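Local coordinates for protein F-93 (Sulfolobus virus 1, PDB 1TBX) that probably acts as a transcription factor, binding a palindromic or pseudo-palindromic DNA target as a winged-helix homodimer, at residues A[45-48]-A[49-53]; A[74-77]-A[78-82]. All coordinates share one frame; numbering follows the deposited sequence.

Contact 1 (A[45-48]-A[49-53])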
loop_
_atom_site.group_PDB
_atom_site.type_symbol
_atom_site.label_atom_id
_atom_site.label_comp_id
_atom_site.label_asym_id
_atom_site.label_seq_id
_atom_site.Cartn_x
_atom_site.Cartn_y
_atom_site.Cartn_z
ATOM N N ASP A 45 -5.992 5.183 -15.188
ATOM C CA ASP A 45 -6.757 5.775 -14.110
ATOM C C ASP A 45 -5.806 6.263 -13.023
ATOM O O ASP A 45 -5.946 7.381 -12.511
ATOM C CB ASP A 45 -7.730 4.770 -13.559
ATOM C CG ASP A 45 -9.105 4.981 -14.080
ATOM O OD1 ASP A 45 -9.306 5.813 -15.020
ATOM O OD2 ASP A 45 -10.065 4.347 -13.593
ATOM N N ALA A 46 -4.813 5.435 -12.715
ATOM C CA ALA A 46 -3.818 5.794 -11.748
ATOM C C ALA A 46 -2.945 6.984 -12.212
ATOM O O ALA A 46 -2.625 7.879 -11.404
ATOM C CB ALA A 46 -2.960 4.561 -11.381
ATOM N N LYS A 47 -2.560 7.021 -13.493
ATOM C CA LYS A 47 -1.756 8.157 -13.945
ATOM C C LYS A 47 -2.618 9.407 -13.746
ATOM O O LYS A 47 -2.165 10.384 -13.142
ATOM C CB LYS A 47 -1.215 7.982 -15.388
ATOM C CG LYS A 47 -0.482 9.189 -16.013
ATOM C CD LYS A 47 -0.851 9.320 -17.519
ATOM C CE LYS A 47 -1.759 10.525 -17.879
ATOM N NZ LYS A 47 -2.544 10.312 -19.137
ATOM N N LYS A 48 -3.880 9.336 -14.173
ATOM C CA LYS A 48 -4.795 10.470 -14.032
ATOM C C LYS A 48 -4.785 10.983 -12.586
ATOM O O LYS A 48 -4.595 12.178 -12.325
ATOM C CB LYS A 48 -6.209 10.083 -14.435
ATOM C CG LYS A 48 -6.949 11.155 -15.265
ATOM C CD LYS A 48 -8.300 11.543 -14.666
ATOM C CE LYS A 48 -9.414 11.610 -15.721
ATOM N NZ LYS A 48 -10.801 11.660 -15.103
ATOM N N PHE A 49 -4.943 10.054 -11.651
ATOM C CA PHE A 49 -5.103 10.422 -10.268
ATOM C C PHE A 49 -3.827 11.114 -9.719
ATOM O O PHE A 49 -3.902 12.195 -9.153
ATOM C CB PHE A 49 -5.544 9.188 -9.464
ATOM C CG PHE A 49 -5.521 9.387 -7.984
ATOM C CD1 PHE A 49 -6.606 9.945 -7.327
ATOM C CD2 PHE A 49 -4.398 9.011 -7.238
ATOM C CE1 PHE A 49 -6.583 10.139 -5.952
ATOM C CE2 PHE A 49 -4.368 9.211 -5.828
ATOM C CZ PHE A 49 -5.463 9.768 -5.192
ATOM N N LEU A 50 -2.663 10.513 -9.927
ATOM C CA LEU A 50 -1.429 11.064 -9.383
ATOM C C LEU A 50 -1.097 12.431 -9.987
ATOM O O LEU A 50 -0.514 13.287 -9.301
ATOM C CB LEU A 50 -0.284 10.100 -9.597
ATOM C CG LEU A 50 -0.510 8.644 -9.168
ATOM C CD1 LEU A 50 0.552 7.699 -9.810
ATOM C CD2 LEU A 50 -0.483 8.556 -7.635
ATOM N N ILE A 51 -1.477 12.652 -11.253
ATOM C CA ILE A 51 -1.356 13.974 -11.839
ATOM C C ILE A 51 -2.319 14.906 -11.127
ATOM O O ILE A 51 -1.933 16.009 -10.746
ATOM C CB ILE A 51 -1.654 13.970 -13.358
ATOM C CG1 ILE A 51 -0.412 13.625 -14.157
ATOM C CG2 ILE A 51 -2.083 15.336 -13.834
ATOM C CD1 ILE A 51 -0.711 12.955 -15.465
ATOM N N GLN A 52 -3.557 14.466 -10.927
ATOM C CA GLN A 52 -4.584 15.338 -10.364
ATOM C C GLN A 52 -4.311 15.707 -8.933
ATOM O O GLN A 52 -4.643 16.808 -8.511
ATOM C CB GLN A 52 -5.938 14.682 -10.381
ATOM C CG GLN A 52 -6.917 15.356 -11.297
ATOM C CD GLN A 52 -7.670 14.331 -12.116
ATOM O OE1 GLN A 52 -8.033 13.262 -11.601
ATOM N NE2 GLN A 52 -7.881 14.623 -13.387
ATOM N N GLU A 53 -3.735 14.766 -8.183
ATOM C CA GLU A 53 -3.388 14.994 -6.787
ATOM C C GLU A 53 -1.956 15.491 -6.597
ATOM O O GLU A 53 -1.458 15.558 -5.468
ATOM C CB GLU A 53 -3.642 13.755 -5.947
ATOM C CG GLU A 53 -5.102 13.348 -5.887
ATOM C CD GLU A 53 -6.039 14.436 -5.393
ATOM O OE1 GLU A 53 -5.773 15.046 -4.334
ATOM O OE2 GLU A 53 -7.064 14.658 -6.068
#
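The closing turns of helix 40-52, third helix of the winged-helix fold, set Lys47 beside Ile51 and Lys48 beside Gln52, each pair one turn apart. Four consecutive i to i+4 backbone bonds carry the spacing. Leu50 N reaches Ala46 O at 3.0 Å with an N-H...O angle of 175°, and Gln52 N reaches Lys48 O at 2.9 Å; Glu53 is the first residue to leave helical torsions. Lys47 and Ile51 run alongside each other in the same direction, and the contact is purely aliphatic: CE of Lys47 lies 3.6 Å from CD1 of Ile51, CG of Lys47 3.8 Å from that same methyl. With CG1 of Ile51 anti to its carbonyl carbon (chi1 -86°), the ethyl branch turns back toward the preceding turn to make this contact. In winged-helix proteins the third helix is commonly the one that reads the DNA major groove, so a probable recognition role fits helix 40-52. On its exposed flank the Gln52 amide lies at an angle across the Lys48 chain, NE2 being 3.4 Å and OE1 3.5 Å from CD of Lys48; the lysine meets the amide with methylene carbon. The buried flank belongs to Ala46 and Leu50, which both pack on Val13 of helix 9-17. Phe49 rests on Pro5 of the second subunit, and Leu50 on Phe6 of that subunit.

Contact 2 (A[74-77]-A[78-82])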
loop_
_atom_site.group_PDB
_atom_site.type_symbol
_atom_site.label_atom_id
_atom_site.label_comp_id
_atom_site.label_asym_id
_atom_site.label_seq_id
_atom_site.Cartn_x
_atom_site.Cartn_y
_atom_site.Cartn_z
ATOM N N LYS A 74 8.148 12.589 -5.038
ATOM C CA LYS A 74 9.488 12.046 -4.833
ATOM C C LYS A 74 9.586 11.552 -3.410
ATOM O O LYS A 74 10.076 10.448 -3.181
ATOM C CB LYS A 74 10.578 13.090 -5.100
ATOM C CG LYS A 74 11.517 12.834 -6.321
ATOM C CD LYS A 74 12.243 14.144 -6.736
ATOM C CE LYS A 74 12.800 14.115 -8.167
ATOM N NZ LYS A 74 12.471 15.336 -9.033
ATOM N N LEU A 75 9.090 12.351 -2.464
ATOM C CA LEU A 75 9.098 11.985 -1.052
ATOM C C LEU A 75 8.301 10.722 -0.791
ATOM O O LEU A 75 8.817 9.749 -0.232
ATOM C CB LEU A 75 8.618 13.164 -0.206
ATOM C CG LEU A 75 9.813 14.139 -0.140
ATOM C CD1 LEU A 75 9.447 15.627 0.064
ATOM C CD2 LEU A 75 10.891 13.628 0.877
ATOM N N PHE A 76 7.063 10.703 -1.249
ATOM C CA PHE A 76 6.191 9.536 -1.051
ATOM C C PHE A 76 6.651 8.273 -1.782
ATOM O O PHE A 76 6.699 7.196 -1.184
ATOM C CB PHE A 76 4.778 9.877 -1.491
ATOM C CG PHE A 76 3.720 8.979 -0.922
ATOM C CD1 PHE A 76 3.953 8.228 0.231
ATOM C CD2 PHE A 76 2.458 8.912 -1.535
ATOM C CE1 PHE A 76 2.942 7.380 0.749
ATOM C CE2 PHE A 76 1.441 8.087 -1.024
ATOM C CZ PHE A 76 1.687 7.317 0.118
ATOM N N ALA A 77 6.965 8.403 -3.072
ATOM C CA ALA A 77 7.444 7.283 -3.873
ATOM C C ALA A 77 8.513 6.436 -3.128
ATOM O O ALA A 77 8.458 5.205 -3.160
ATOM C CB ALA A 77 7.966 7.788 -5.229
ATOM N N ILE A 78 9.443 7.096 -2.428
ATOM C CA ILE A 78 10.533 6.386 -1.730
ATOM C C ILE A 78 9.982 5.443 -0.669
ATOM O O ILE A 78 10.365 4.267 -0.633
ATOM C CB ILE A 78 11.507 7.353 -1.070
ATOM C CG1 ILE A 78 12.263 8.188 -2.113
ATOM C CG2 ILE A 78 12.451 6.610 -0.122
ATOM C CD1 ILE A 78 12.816 9.547 -1.509
ATOM N N SER A 79 9.089 5.949 0.180
ATOM C CA SER A 79 8.548 5.113 1.226
ATOM C C SER A 79 7.588 4.043 0.690
ATOM O O SER A 79 7.484 2.964 1.255
ATOM C CB SER A 79 7.893 5.939 2.312
ATOM O OG SER A 79 6.875 6.749 1.771
ATOM N N LEU A 80 6.866 4.333 -0.383
ATOM C CA LEU A 80 6.088 3.281 -1.040
ATOM C C LEU A 80 6.981 2.185 -1.637
ATOM O O LEU A 80 6.650 1.010 -1.525
ATOM C CB LEU A 80 5.188 3.850 -2.135
ATOM C CG LEU A 80 3.974 4.736 -1.764
ATOM C CD1 LEU A 80 3.324 5.424 -3.014
ATOM C CD2 LEU A 80 2.912 4.000 -0.869
ATOM N N LYS A 81 8.089 2.571 -2.282
ATOM C CA LYS A 81 8.998 1.626 -2.938
ATOM C C LYS A 81 9.478 0.587 -1.935
ATOM O O LYS A 81 9.539 -0.619 -2.248
ATOM C CB LYS A 81 10.213 2.365 -3.535
ATOM C CG LYS A 81 11.232 1.496 -4.290
ATOM C CD LYS A 81 11.003 1.399 -5.838
ATOM C CE LYS A 81 10.004 0.196 -6.275
ATOM N NZ LYS A 81 10.356 -0.637 -7.510
ATOM N N THR A 82 9.821 1.074 -0.741
ATOM C CA THR A 82 10.385 0.277 0.340
ATOM C C THR A 82 9.339 -0.760 0.832
ATOM O O THR A 82 9.638 -1.936 0.954
ATOM C CB THR A 82 11.034 1.255 1.481
ATOM O OG1 THR A 82 11.371 0.551 2.675
ATOM C CG2 THR A 82 10.091 2.216 2.064
#
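Leu80 covers one face of the Phe76 ring, four residues earlier on helix 71-94, and this pair forms the dense side of the contact. CD1 of Leu80 stands 3.8 Å from the centroid of the Phe76 ring, only 12° off the ring normal, which defines a CH-pi contact over the face. The second methyl, Leu80 CD2, lies 3.7 Å from Phe76 CZ, so the isopropyl fork sets one methyl over the ring centre and the other beside the CE1-CZ edge. Phe76 has CG anti to its own N (chi1 -160°), which swings the ring along the helix toward the Leu80 turn. Ser79 OG meets the rim of the ring, close to level with it, 3.6 Å from Phe76 CD1. That hydroxyl donates to Phe76 O at 3.0 Å, and the same carbonyl accepts Leu80 N at 3.0 Å in a nearly straight bond; two donors thus grip one oxygen of a buried residue. Across the helix the evidence is of looser contact. Lys74, Leu75 and Ile78 are exposed, and the bond from Ile78 N to Lys74 O is weak at 3.5 Å. Here Ile78 touches the preceding turn mainly by laying its CG1-CD1 branch over Lys74 O. The buried side continues into Leu14 of helix 9-17, and the Phe76 ring also meets Phe6 of the second subunit edge-to-face and Tyr87 of that subunit with planes about 15° apart. This buried pair puts helix 71-94 at the dimer interface, as C-terminal helices do in a number of winged-helix dimers.

In the fold
Contacts 1 and 2 are both local contacts, one turn apart, within single helices, 40-52 and 71-94, with centres 16 Å apart and nearest atoms about 7 Å apart, so they do not touch. Helix 9-17 lies against both: Val13 receives residues of contact 1, Leu14 those of contact 2. Each also reaches the second subunit, sharing its Phe6. The chemistry differs with place. In contact 1 the side-chain pairs themselves are largely surface ones, built on lysine methylenes, while its buried residues face other elements. In contact 2 the principal pair is itself buried, aromatic against aliphatic, and lies at the dimer interface.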